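Local coordinates for putative prephenate dehydratase (Streptococcus mutans, PDB 4LUB), which probably catalyses the conversion of prephenate to phenylpyruvate, with loss of water and carbon dioxide, in phenylalanine biosynthesis, at residues H21-A26 with E181-H186; T15-L20 with I80-K85; Y172-V177 with D191-L196; D27-E32 with K44-A49. One frame throughout, in Å; residues are numbered along the deposited sequence.

Contact 1 of 4, residues H21-A26 with E181-H186; sequences HAFPAA and ETPTIH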
loop_
_atom_site.group_PDB
_atom_site.type_symbol
_atom_site.label_atom_id
_atom_site.label_comp_id
_atom_site.label_asym_id
_atom_site.label_seq_id
_atom_site.Cartn_x
_atom_site.Cartn_y
_atom_site.Cartn_z
ATOM N N HIS B 21 -5.648 24.151 -14.675
ATOM C CA HIS B 21 -7.099 24.082 -14.587
ATOM C C HIS B 21 -7.593 24.562 -13.224
ATOM O O HIS B 21 -8.645 25.199 -13.117
ATOM C CB HIS B 21 -7.555 22.651 -14.851
ATOM C CG HIS B 21 -7.379 22.227 -16.277
ATOM N ND1 HIS B 21 -6.135 22.051 -16.843
ATOM C CD2 HIS B 21 -8.278 21.965 -17.257
ATOM C CE1 HIS B 21 -6.273 21.684 -18.104
ATOM N NE2 HIS B 21 -7.564 21.625 -18.381
ATOM N N ALA B 22 -6.818 24.268 -12.184
ATOM C CA ALA B 22 -7.192 24.647 -10.830
ATOM C C ALA B 22 -7.030 26.151 -10.644
ATOM O O ALA B 22 -7.810 26.789 -9.934
ATOM C CB ALA B 22 -6.357 23.880 -9.818
ATOM N N PHE B 23 -6.001 26.702 -11.279
ATOM C CA PHE B 23 -5.587 28.084 -11.057
ATOM C C PHE B 23 -5.251 28.779 -12.374
ATOM O O PHE B 23 -4.085 29.061 -12.649
ATOM C CB PHE B 23 -4.386 28.125 -10.111
ATOM C CG PHE B 23 -4.661 27.529 -8.760
ATOM C CD1 PHE B 23 -5.439 28.209 -7.837
ATOM C CD2 PHE B 23 -4.162 26.281 -8.420
ATOM C CE1 PHE B 23 -5.701 27.666 -6.593
ATOM C CE2 PHE B 23 -4.424 25.729 -7.180
ATOM C CZ PHE B 23 -5.193 26.419 -6.264
ATOM N N PRO B 24 -6.271 29.047 -13.203
ATOM C CA PRO B 24 -5.985 29.560 -14.548
ATOM C C PRO B 24 -5.443 30.993 -14.563
ATOM O O PRO B 24 -4.721 31.349 -15.494
ATOM C CB PRO B 24 -7.350 29.493 -15.242
ATOM C CG PRO B 24 -8.346 29.552 -14.130
ATOM C CD PRO B 24 -7.711 28.812 -12.989
ATOM N N ALA B 25 -5.790 31.794 -13.558
ATOM C CA ALA B 25 -5.340 33.188 -13.476
ATOM C C ALA B 25 -4.021 33.396 -12.729
ATOM O O ALA B 25 -3.631 34.534 -12.466
ATOM C CB ALA B 25 -6.417 34.036 -12.825
ATOM N N ALA B 26 -3.317 32.320 -12.405
ATOM C CA ALA B 26 -2.244 32.414 -11.420
ATOM C C ALA B 26 -0.848 32.214 -12.010
ATOM O O ALA B 26 -0.690 31.740 -13.132
ATOM C CB ALA B 26 -2.485 31.408 -10.298
ATOM N N GLU B 181 -6.520 26.801 2.158
ATOM C CA GLU B 181 -7.933 27.067 1.910
ATOM C C GLU B 181 -8.494 26.332 0.699
ATOM O O GLU B 181 -7.760 25.968 -0.215
ATOM C CB GLU B 181 -8.129 28.575 1.699
ATOM C CG GLU B 181 -7.252 29.467 2.575
ATOM C CD GLU B 181 -7.465 30.948 2.319
ATOM O OE1 GLU B 181 -8.518 31.319 1.758
ATOM O OE2 GLU B 181 -6.546 31.736 2.631
ATOM N N THR B 182 -9.809 26.126 0.713
ATOM C CA THR B 182 -10.512 25.480 -0.383
ATOM C C THR B 182 -10.588 26.428 -1.569
ATOM O O THR B 182 -11.223 27.475 -1.485
ATOM C CB THR B 182 -11.933 25.043 0.032
ATOM O OG1 THR B 182 -11.855 24.226 1.206
ATOM C CG2 THR B 182 -12.615 24.266 -1.090
ATOM N N PRO B 183 -9.947 26.073 -2.689
ATOM C CA PRO B 183 -10.087 27.025 -3.791
ATOM C C PRO B 183 -11.397 26.828 -4.543
ATOM O O PRO B 183 -11.997 25.752 -4.467
ATOM C CB PRO B 183 -8.888 26.699 -4.686
ATOM C CG PRO B 183 -8.543 25.257 -4.375
ATOM C CD PRO B 183 -9.183 24.871 -3.066
ATOM N N THR B 184 -11.837 27.854 -5.265
ATOM C CA THR B 184 -13.026 27.721 -6.094
ATOM C C THR B 184 -12.673 27.058 -7.417
ATOM O O THR B 184 -11.871 27.582 -8.192
ATOM C CB THR B 184 -13.687 29.079 -6.362
ATOM O OG1 THR B 184 -14.025 29.698 -5.114
ATOM C CG2 THR B 184 -14.953 28.896 -7.187
ATOM N N ILE B 185 -13.259 25.896 -7.667
ATOM C CA ILE B 185 -12.980 25.167 -8.891
ATOM C C ILE B 185 -14.289 24.706 -9.523
ATOM O O ILE B 185 -15.078 24.012 -8.881
ATOM C CB ILE B 185 -12.046 23.964 -8.607
ATOM C CG1 ILE B 185 -10.677 24.453 -8.121
ATOM C CG2 ILE B 185 -11.897 23.083 -9.831
ATOM C CD1 ILE B 185 -9.784 23.362 -7.555
ATOM N N HIS B 186 -14.533 25.096 -10.768
ATOM C CA HIS B 186 -15.805 24.770 -11.399
ATOM C C HIS B 186 -15.687 23.646 -12.418
ATOM O O HIS B 186 -16.389 23.645 -13.429
ATOM C CB HIS B 186 -16.413 25.999 -12.068
ATOM C CG HIS B 186 -16.987 26.992 -11.106
ATOM N ND1 HIS B 186 -16.741 28.345 -11.198
ATOM C CD2 HIS B 186 -17.807 26.830 -10.040
ATOM C CE1 HIS B 186 -17.380 28.975 -10.228
ATOM N NE2 HIS B 186 -18.034 28.078 -9.510
HETATM O O HOH W 1 -9.027 28.378 -7.829
#
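F23 meets P183, and A22 meets I185, where the end of helix 14-22 comes up against the loop that follows strand 172-179. F23 is the first residue to leave the helical conformation, and the chain then makes a type I turn from F23 to A26. Two kinds of interaction hold the pair of segments: apolar packing and a water bridge.

The apolar part has two points. The ring of F23 touches the proline at one end. Its CE1 lies 3.8 Å from CB of P183, and its CZ lies 4.0 Å from CG of P183. The ring and the proline are set obliquely. The F23 side chain has CG anti to its own carbonyl carbon (chi1 -60°), which carries the ring toward the proline. The second point is smaller. CD1 of I185 ends 4.1 Å from CB of A22. Outside the two segments, F23 also stacks on F48, and both A22 and I185 rest on strand 75-83, at I80 and A78.

The polar part runs through one water. It donates to the carbonyl O of A22 at 2.9 Å and to the carbonyl O of T184 at 3.0 Å.

No direct hydrogen bond crosses the contact. Two carbonyl oxygens are both acceptors and cannot hydrogen-bond to each other. The water supplies both protons and joins the helix end to the loop beside a small apolar patch.

Contact 2 of 4, residues T15-L20 with I80-K85; sequences THNVAL and IILPIK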
loop_
_atom_site.group_PDB
_atom_site.type_symbol
_atom_site.label_atom_id
_atom_site.label_comp_id
_atom_site.label_asym_id
_atom_site.label_seq_id
_atom_site.Cartn_x
_atom_site.Cartn_y
_atom_site.Cartn_z
ATOM N N THR B 15 1.311 17.262 -14.380
ATOM C CA THR B 15 1.030 18.067 -13.194
ATOM C C THR B 15 0.878 19.541 -13.548
ATOM O O THR B 15 0.043 20.246 -12.978
ATOM C CB THR B 15 2.133 17.894 -12.123
ATOM O OG1 THR B 15 2.408 16.497 -11.935
ATOM C CG2 THR B 15 1.682 18.476 -10.802
ATOM N N HIS B 16 1.677 19.993 -14.512
ATOM C CA HIS B 16 1.521 21.331 -15.080
ATOM C C HIS B 16 0.124 21.533 -15.647
ATOM O O HIS B 16 -0.545 22.527 -15.346
ATOM C CB HIS B 16 2.564 21.585 -16.171
ATOM C CG HIS B 16 2.659 23.017 -16.584
ATOM N ND1 HIS B 16 3.444 23.438 -17.637
ATOM C CD2 HIS B 16 2.056 24.127 -16.099
ATOM C CE1 HIS B 16 3.326 24.744 -17.776
ATOM N NE2 HIS B 16 2.488 25.188 -16.855
ATOM N N ASN B 17 -0.300 20.597 -16.488
ATOM C CA ASN B 17 -1.648 20.621 -17.043
ATOM C C ASN B 17 -2.723 20.690 -15.959
ATOM O O ASN B 17 -3.697 21.427 -16.084
ATOM C CB ASN B 17 -1.871 19.388 -17.925
ATOM C CG ASN B 17 -3.111 19.502 -18.789
ATOM O OD1 ASN B 17 -3.635 20.597 -19.008
ATOM N ND2 ASN B 17 -3.591 18.365 -19.284
ATOM N N VAL B 18 -2.520 19.949 -14.875
ATOM C CA VAL B 18 -3.485 19.934 -13.777
ATOM C C VAL B 18 -3.558 21.293 -13.078
ATOM O O VAL B 18 -4.645 21.783 -12.759
ATOM C CB VAL B 18 -3.145 18.828 -12.748
ATOM C CG1 VAL B 18 -4.083 18.884 -11.551
ATOM C CG2 VAL B 18 -3.199 17.454 -13.417
ATOM N N ALA B 19 -2.399 21.907 -12.860
ATOM C CA ALA B 19 -2.322 23.139 -12.090
ATOM C C ALA B 19 -2.951 24.301 -12.863
ATOM O O ALA B 19 -3.527 25.216 -12.269
ATOM C CB ALA B 19 -0.867 23.451 -11.734
ATOM N N LEU B 20 -2.856 24.243 -14.188
ATOM C CA LEU B 20 -3.506 25.223 -15.068
ATOM C C LEU B 20 -5.020 25.304 -14.883
ATOM O O LEU B 20 -5.608 26.382 -14.938
ATOM C CB LEU B 20 -3.225 24.889 -16.536
ATOM C CG LEU B 20 -1.858 25.192 -17.144
ATOM C CD1 LEU B 20 -1.568 24.253 -18.307
ATOM C CD2 LEU B 20 -1.840 26.639 -17.615
ATOM N N ILE B 80 -7.911 16.635 -8.423
ATOM C CA ILE B 80 -8.222 16.578 -9.854
ATOM C C ILE B 80 -7.722 15.264 -10.437
ATOM O O ILE B 80 -6.555 14.910 -10.282
ATOM C CB ILE B 80 -7.623 17.770 -10.639
ATOM C CG1 ILE B 80 -8.259 19.077 -10.166
ATOM C CG2 ILE B 80 -7.882 17.614 -12.139
ATOM C CD1 ILE B 80 -7.413 20.314 -10.427
ATOM N N ILE B 81 -8.623 14.526 -11.072
ATOM C CA ILE B 81 -8.260 13.296 -11.766
ATOM C C ILE B 81 -8.001 13.503 -13.256
ATOM O O ILE B 81 -8.842 14.033 -13.976
ATOM C CB ILE B 81 -9.344 12.225 -11.578
ATOM C CG1 ILE B 81 -9.512 11.922 -10.088
ATOM C CG2 ILE B 81 -8.952 10.939 -12.297
ATOM C CD1 ILE B 81 -10.597 10.897 -9.788
ATOM N N LEU B 82 -6.816 13.091 -13.693
ATOM C CA LEU B 82 -6.374 13.204 -15.085
ATOM C C LEU B 82 -6.287 11.874 -15.814
ATOM O O LEU B 82 -5.665 10.940 -15.321
ATOM C CB LEU B 82 -4.996 13.873 -15.151
ATOM C CG LEU B 82 -4.522 14.399 -16.514
ATOM C CD1 LEU B 82 -5.238 15.671 -16.948
ATOM C CD2 LEU B 82 -3.009 14.598 -16.511
ATOM N N PRO B 83 -6.901 11.797 -17.006
ATOM C CA PRO B 83 -6.628 10.690 -17.928
ATOM C C PRO B 83 -5.197 10.749 -18.455
ATOM O O PRO B 83 -4.709 11.831 -18.793
ATOM C CB PRO B 83 -7.635 10.905 -19.064
ATOM C CG PRO B 83 -8.114 12.316 -18.910
ATOM C CD PRO B 83 -8.029 12.631 -17.456
ATOM N N ILE B 84 -4.529 9.601 -18.501
ATOM C CA ILE B 84 -3.207 9.497 -19.110
ATOM C C ILE B 84 -3.279 8.537 -20.293
ATOM O O ILE B 84 -3.861 7.460 -20.186
ATOM C CB ILE B 84 -2.143 8.990 -18.115
ATOM C CG1 ILE B 84 -2.267 9.698 -16.761
ATOM C CG2 ILE B 84 -0.746 9.153 -18.700
ATOM C CD1 ILE B 84 -1.618 11.056 -16.706
ATOM N N LYS B 85 -2.698 8.930 -21.421
ATOM C CA LYS B 85 -2.659 8.055 -22.589
ATOM C C LYS B 85 -1.230 7.654 -22.938
ATOM O O LYS B 85 -0.499 8.409 -23.577
ATOM C CB LYS B 85 -3.327 8.729 -23.790
ATOM C CG LYS B 85 -3.614 10.208 -23.603
ATOM C CD LYS B 85 -4.370 10.770 -24.798
ATOM C CE LYS B 85 -5.151 12.015 -24.419
ATOM N NZ LYS B 85 -6.153 11.727 -23.354
#
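V18 of helix 14-22 packs on I80 and L82 of strand 75-83. This is a helix lying on a beta sheet, in the part of the chain that belongs to the prephenate dehydratase family, of the periplasmic-binding-protein clan. The axes of helix segment 15-20 and strand segment 80-83 pass 9.6 Å apart, with 133° between their directions.

Along the strand, I80 comes first. Its side chain points at the helix and lies alongside that of V18, the two running in opposite senses. CB and CD1 of I80 are both 3.8 Å from CG1 of V18. CD1 of I80 also comes to the helix backbone, 3.9 Å from the carbonyl O of V18.

I81 points the other way. It packs on L234 of the second subunit, so at this residue the face turned from the helix meets the dimer partner.

L82 turns back to the helix. Its two methyls divide the work: CD2 of L82 stands 4.2 Å from CG2 of V18, while CD1 reaches N17. F175 of the adjacent strand 172-179 touches both V18 and L82 and adds to the same apolar layer.

The N17 side chain swings out with CG anti to its backbone N (chi1 -166°), which brings the amide up to the leucine. It meets L82 nearly at right angles, with ND2 of N17 3.9 Å from CD1 of L82.

Contact 3 of 4, residues Y172-V177 with D191-L196; sequences YTRFWV and DQKISL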
loop_
_atom_site.group_PDB
_atom_site.type_symbol
_atom_site.label_atom_id
_atom_site.label_comp_id
_atom_site.label_asym_id
_atom_site.label_seq_id
_atom_site.Cartn_x
_atom_site.Cartn_y
_atom_site.Cartn_z
ATOM N N TYR B 172 -5.262 6.564 -15.394
ATOM C CA TYR B 172 -5.769 7.654 -14.555
ATOM C C TYR B 172 -4.944 7.940 -13.306
ATOM O O TYR B 172 -4.539 7.034 -12.578
ATOM C CB TYR B 172 -7.211 7.395 -14.132
ATOM C CG TYR B 172 -8.221 7.599 -15.234
ATOM C CD1 TYR B 172 -8.793 8.848 -15.448
ATOM C CD2 TYR B 172 -8.601 6.555 -16.066
ATOM C CE1 TYR B 172 -9.715 9.051 -16.455
ATOM C CE2 TYR B 172 -9.526 6.746 -17.077
ATOM C CZ TYR B 172 -10.082 7.997 -17.265
ATOM O OH TYR B 172 -11.004 8.200 -18.270
ATOM N N THR B 173 -4.718 9.226 -13.058
ATOM C CA THR B 173 -3.938 9.664 -11.911
ATOM C C THR B 173 -4.726 10.683 -11.100
ATOM O O THR B 173 -5.382 11.571 -11.654
ATOM C CB THR B 173 -2.592 10.284 -12.335
ATOM O OG1 THR B 173 -1.841 9.320 -13.079
ATOM C CG2 THR B 173 -1.769 10.726 -11.115
ATOM N N ARG B 174 -4.605 10.575 -9.784
ATOM C CA ARG B 174 -5.206 11.525 -8.870
ATOM C C ARG B 174 -4.131 12.546 -8.524
ATOM O O ARG B 174 -3.010 12.172 -8.194
ATOM C CB ARG B 174 -5.701 10.810 -7.602
ATOM C CG ARG B 174 -6.774 9.770 -7.865
ATOM C CD ARG B 174 -7.064 8.896 -6.645
ATOM N NE ARG B 174 -7.755 9.648 -5.600
ATOM C CZ ARG B 174 -7.658 9.393 -4.300
ATOM N NH1 ARG B 174 -6.934 8.366 -3.877
ATOM N NH2 ARG B 174 -8.327 10.135 -3.426
ATOM N N PHE B 175 -4.483 13.827 -8.597
ATOM C CA PHE B 175 -3.582 14.911 -8.212
ATOM C C PHE B 175 -4.257 15.675 -7.088
ATOM O O PHE B 175 -5.470 15.869 -7.100
ATOM C CB PHE B 175 -3.266 15.872 -9.380
ATOM C CG PHE B 175 -2.549 15.233 -10.539
ATOM C CD1 PHE B 175 -3.222 14.428 -11.442
ATOM C CD2 PHE B 175 -1.191 15.441 -10.719
ATOM C CE1 PHE B 175 -2.550 13.845 -12.505
ATOM C CE2 PHE B 175 -0.512 14.856 -11.771
ATOM C CZ PHE B 175 -1.190 14.052 -12.665
ATOM N N TRP B 176 -3.473 16.058 -6.091
ATOM C CA TRP B 176 -3.966 16.915 -5.033
ATOM C C TRP B 176 -3.476 18.351 -5.130
ATOM O O TRP B 176 -2.314 18.609 -5.442
ATOM C CB TRP B 176 -3.584 16.331 -3.672
ATOM C CG TRP B 176 -4.481 15.226 -3.242
ATOM C CD1 TRP B 176 -5.615 14.791 -3.875
ATOM C CD2 TRP B 176 -4.318 14.400 -2.089
ATOM N NE1 TRP B 176 -6.171 13.743 -3.173
ATOM C CE2 TRP B 176 -5.398 13.494 -2.067
ATOM C CE3 TRP B 176 -3.366 14.348 -1.062
ATOM C CZ2 TRP B 176 -5.546 12.535 -1.071
ATOM C CZ3 TRP B 176 -3.516 13.400 -0.069
ATOM C CH2 TRP B 176 -4.602 12.502 -0.079
ATOM N N VAL B 177 -4.389 19.275 -4.859
ATOM C CA VAL B 177 -4.028 20.648 -4.597
ATOM C C VAL B 177 -3.840 20.779 -3.096
ATOM O O VAL B 177 -4.762 20.542 -2.318
ATOM C CB VAL B 177 -5.097 21.644 -5.099
ATOM C CG1 VAL B 177 -4.669 23.068 -4.814
ATOM C CG2 VAL B 177 -5.368 21.441 -6.586
ATOM N N ASP B 191 -17.132 13.747 -6.611
ATOM C CA ASP B 191 -17.088 13.124 -5.284
ATOM C C ASP B 191 -16.604 14.058 -4.177
ATOM O O ASP B 191 -16.020 15.117 -4.433
ATOM C CB ASP B 191 -16.209 11.868 -5.312
ATOM C CG ASP B 191 -16.741 10.763 -4.415
ATOM O OD1 ASP B 191 -17.685 11.020 -3.641
ATOM O OD2 ASP B 191 -16.225 9.628 -4.494
ATOM N N GLN B 192 -16.930 13.683 -2.940
ATOM C CA GLN B 192 -16.371 14.311 -1.746
ATOM C C GLN B 192 -15.666 13.290 -0.861
ATOM O O GLN B 192 -16.240 12.251 -0.521
ATOM C CB GLN B 192 -17.466 15.029 -0.959
ATOM C CG GLN B 192 -18.226 16.041 -1.797
ATOM C CD GLN B 192 -17.659 17.441 -1.678
ATOM O OE1 GLN B 192 -16.792 17.704 -0.845
ATOM N NE2 GLN B 192 -18.130 18.346 -2.532
ATOM N N LYS B 193 -14.427 13.588 -0.477
ATOM C CA LYS B 193 -13.654 12.618 0.287
ATOM C C LYS B 193 -12.891 13.246 1.440
ATOM O O LYS B 193 -12.695 14.450 1.482
ATOM C CB LYS B 193 -12.664 11.882 -0.631
ATOM C CG LYS B 193 -13.304 10.779 -1.474
ATOM C CD LYS B 193 -12.295 10.132 -2.416
ATOM C CE LYS B 193 -12.946 9.051 -3.271
ATOM N NZ LYS B 193 -11.977 8.377 -4.190
ATOM N N ILE B 194 -12.450 12.399 2.363
ATOM C CA ILE B 194 -11.543 12.806 3.420
ATOM C C ILE B 194 -10.458 11.744 3.459
ATOM O O ILE B 194 -10.744 10.551 3.369
ATOM C CB ILE B 194 -12.248 12.946 4.806
ATOM C CG1 ILE B 194 -11.223 13.201 5.906
ATOM C CG2 ILE B 194 -13.072 11.699 5.151
ATOM C CD1 ILE B 194 -11.835 13.717 7.203
ATOM N N SER B 195 -9.208 12.182 3.557
ATOM C CA SER B 195 -8.087 11.255 3.657
ATOM C C SER B 195 -7.424 11.374 5.013
ATOM O O SER B 195 -7.169 12.477 5.500
ATOM C CB SER B 195 -7.062 11.502 2.550
ATOM O OG SER B 195 -7.627 11.258 1.277
ATOM N N LEU B 196 -7.149 10.230 5.620
ATOM C CA LEU B 196 -6.593 10.200 6.954
ATOM C C LEU B 196 -5.311 9.392 6.957
ATOM O O LEU B 196 -5.165 8.437 6.186
ATOM C CB LEU B 196 -7.583 9.578 7.945
ATOM C CG LEU B 196 -8.903 10.295 8.240
ATOM C CD1 LEU B 196 -9.845 9.355 9.004
ATOM C CD2 LEU B 196 -8.743 11.627 8.952
#
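W176 and S195 hold the nearest CA atoms of segments 172-177 and 191-196, and these are still 11.2 Å apart. The two strands are not paired here, and side chains alone bridge the gap. Strand 189-199 pairs with 237-244 and 264-274. Strand 264-274 in turn pairs with 75-83, the neighbour of 172-179. The contact thus spans two arms of one branched or curled sheet.

S195 touches the six-membered part of the indole. OG of S195 lies 3.4 Å from CZ2 of W176, and CB of S195 lies 3.7 Å from CH2 of W176. The approach is oblique to the ring. The same OG is hydrogen-bonded to Y271 and D242.

The extended chain of K193 comes across the end of R174. NZ of K193 stands over one face of the guanidinium, 4.1 Å from NH2 of R174. That nitrogen forms a salt bridge with E79, and NH1 forms salt bridges with E54 and D242.

No hydrogen bond joins the two segments directly. Shared acids tie them instead. OE1 of E79 takes both NH2 of R174 and NE1 of W176, and D242 takes both R174 and S195. These carboxylates probably offset the two close positive charges.

Contact 4 of 4, residues D27-E32 with K44-A49; sequences DLLPFE and KQVCFA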
loop_
_atom_site.group_PDB
_atom_site.type_symbol
_atom_site.label_atom_id
_atom_site.label_comp_id
_atom_site.label_asym_id
_atom_site.label_seq_id
_atom_site.Cartn_x
_atom_site.Cartn_y
_atom_site.Cartn_z
ATOM N N ASP B 27 0.160 32.608 -11.243
ATOM C CA ASP B 27 1.550 32.404 -11.626
ATOM C C ASP B 27 2.002 31.023 -11.185
ATOM O O ASP B 27 2.035 30.728 -9.995
ATOM C CB ASP B 27 2.449 33.483 -11.013
ATOM C CG ASP B 27 3.870 33.451 -11.563
ATOM O OD1 ASP B 27 4.117 32.743 -12.571
ATOM O OD2 ASP B 27 4.742 34.155 -10.998
ATOM N N LEU B 28 2.327 30.172 -12.152
ATOM C CA LEU B 28 2.614 28.773 -11.865
ATOM C C LEU B 28 4.115 28.526 -11.940
ATOM O O LEU B 28 4.735 28.761 -12.971
ATOM C CB LEU B 28 1.887 27.847 -12.840
ATOM C CG LEU B 28 0.404 28.070 -13.118
ATOM C CD1 LEU B 28 -0.111 27.060 -14.140
ATOM C CD2 LEU B 28 -0.424 28.014 -11.844
ATOM N N LEU B 29 4.699 28.077 -10.832
ATOM C CA LEU B 29 6.139 27.877 -10.760
ATOM C C LEU B 29 6.497 26.410 -10.627
ATOM O O LEU B 29 5.985 25.724 -9.760
ATOM C CB LEU B 29 6.746 28.652 -9.584
ATOM C CG LEU B 29 6.186 30.033 -9.251
ATOM C CD1 LEU B 29 6.813 30.572 -7.974
ATOM C CD2 LEU B 29 6.393 31.006 -10.404
ATOM N N PRO B 30 7.390 25.927 -11.496
ATOM C CA PRO B 30 7.707 24.499 -11.481
ATOM C C PRO B 30 8.817 24.161 -10.485
ATOM O O PRO B 30 9.711 24.973 -10.231
ATOM C CB PRO B 30 8.175 24.245 -12.911
ATOM C CG PRO B 30 8.857 25.542 -13.263
ATOM C CD PRO B 30 7.952 26.595 -12.686
ATOM N N PHE B 31 8.753 22.967 -9.913
ATOM C CA PHE B 31 9.820 22.501 -9.039
ATOM C C PHE B 31 10.158 21.068 -9.440
ATOM O O PHE B 31 9.327 20.380 -10.049
ATOM C CB PHE B 31 9.401 22.607 -7.575
ATOM C CG PHE B 31 9.280 24.026 -7.087
ATOM C CD1 PHE B 31 8.116 24.746 -7.295
ATOM C CD2 PHE B 31 10.333 24.643 -6.434
ATOM C CE1 PHE B 31 8.002 26.056 -6.860
ATOM C CE2 PHE B 31 10.225 25.949 -5.991
ATOM C CZ PHE B 31 9.058 26.657 -6.205
ATOM N N GLU B 32 11.354 20.613 -9.069
ATOM C CA GLU B 32 11.980 19.451 -9.703
ATOM C C GLU B 32 11.441 18.112 -9.219
ATOM O O GLU B 32 11.497 17.114 -9.939
ATOM C CB GLU B 32 13.493 19.463 -9.457
ATOM C CG GLU B 32 13.910 20.206 -8.187
ATOM C CD GLU B 32 15.347 19.962 -7.783
ATOM O OE1 GLU B 32 16.140 19.451 -8.603
ATOM O OE2 GLU B 32 15.694 20.264 -6.618
ATOM N N LYS B 44 6.693 29.451 2.002
ATOM C CA LYS B 44 5.852 30.601 1.652
ATOM C C LYS B 44 6.247 31.257 0.326
ATOM O O LYS B 44 5.965 32.436 0.114
ATOM C CB LYS B 44 5.859 31.665 2.761
ATOM C CG LYS B 44 5.569 31.158 4.163
ATOM C CD LYS B 44 5.027 32.291 5.028
ATOM C CE LYS B 44 5.489 32.168 6.473
ATOM N NZ LYS B 44 5.756 33.511 7.076
ATOM N N GLN B 45 6.908 30.510 -0.555
ATOM C CA GLN B 45 7.134 30.979 -1.922
ATOM C C GLN B 45 5.851 30.911 -2.731
ATOM O O GLN B 45 5.595 31.742 -3.605
ATOM C CB GLN B 45 8.212 30.152 -2.617
ATOM C CG GLN B 45 9.420 29.839 -1.766
ATOM C CD GLN B 45 10.450 29.020 -2.519
ATOM O OE1 GLN B 45 10.590 29.150 -3.737
ATOM N NE2 GLN B 45 11.176 28.169 -1.803
ATOM N N VAL B 46 5.032 29.915 -2.422
ATOM C CA VAL B 46 3.826 29.685 -3.191
ATOM C C VAL B 46 2.645 29.508 -2.274
ATOM O O VAL B 46 2.761 29.386 -1.045
ATOM C CB VAL B 46 3.920 28.467 -4.136
ATOM C CG1 VAL B 46 5.041 28.658 -5.162
ATOM C CG2 VAL B 46 4.090 27.176 -3.349
ATOM N N CYS B 47 1.495 29.514 -2.919
ATOM C CA CYS B 47 0.228 29.617 -2.250
ATOM C C CYS B 47 -0.519 28.300 -2.102
ATOM O O CYS B 47 -1.233 28.070 -1.127
ATOM C CB CYS B 47 -0.586 30.579 -3.097
ATOM S SG CYS B 47 0.327 32.114 -3.407
ATOM N N PHE B 48 -0.292 27.440 -3.085
ATOM C CA PHE B 48 -0.841 26.096 -3.191
ATOM C C PHE B 48 0.225 25.274 -3.881
ATOM O O PHE B 48 1.052 25.827 -4.603
ATOM C CB PHE B 48 -2.152 26.046 -4.005
ATOM C CG PHE B 48 -3.312 26.772 -3.372
ATOM C CD1 PHE B 48 -4.128 26.131 -2.448
ATOM C CD2 PHE B 48 -3.595 28.088 -3.708
ATOM C CE1 PHE B 48 -5.189 26.793 -1.858
ATOM C CE2 PHE B 48 -4.650 28.754 -3.123
ATOM C CZ PHE B 48 -5.449 28.109 -2.198
ATOM N N ALA B 49 0.229 23.968 -3.659
ATOM C CA ALA B 49 1.121 23.101 -4.408
ATOM C C ALA B 49 0.298 21.993 -5.050
ATOM O O ALA B 49 -0.701 21.552 -4.483
ATOM C CB ALA B 49 2.197 22.534 -3.501
#
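V46 sits against L29 and F31, where the chain leaving helix 34-42 passes strand 27-31. F31 can be followed outward. Its CB points toward the 44-49 segment, and CG is anti to the carbonyl carbon (chi1 -69°), which sets the ring between V46 and Q45. On one side of the ring, CE1 of F31 is 4.3 Å from CG1 of V46. At the tip, CZ of F31 is 3.8 Å from OE1 of Q45. CE2 of F31 is 3.9 Å from the same OE1. This oxygen lies at the ring edge, near its plane. The amide and ring planes are 70° apart. The glutamine chain is extended beyond CG, which carries its amide out to the ring.

L29, two residues earlier, points the same way. CD1 of L29 is 3.8 Å from CG1 of V46, so this one valine methyl meets both the leucine and the ring.

K44, just before Q45, ends helix 34-42 with a Schellman motif. F31 and V46 both touch A40 of that helix and A6 of strand 4-8. The contact belongs to a beta-alpha-beta crossover: strand 27-31, helix 34-42, strand 48-55. Both strands run parallel to strand 4-8, which lies between them, so the crossover skips one strand.

No hydrogen bond crosses between the segments. The valine is buried, with apolar groups of L29 and F31 against its CG1, while the amide oxygen of exposed Q45 faces the weakly positive C-H edge of the ring.

In the fold
Contacts 1, 2 and 4 all lie in the prephenate dehydratase part of the chain, their centres 14 to 16 Å apart. Contacts 1 and 2 share helix 14-22, and their segments alternate along the chain. Contact 4 is nested inside the loops that both of them close. Contact 3 opens after contacts 2 and 4 have closed. Its centre is 13 Å from that of contact 2 and 19 Å from that of contact 4. Strand 172-179 pairs antiparallel with both 75-83 and 48-55, so contacts 2, 3 and 4 reach one mixed sheet. Contact 3 joins it to strand 189-199, whose partners 237-244 and 264-274 belong to the ACT part. It links the two parts, while the other three build the dehydratase part.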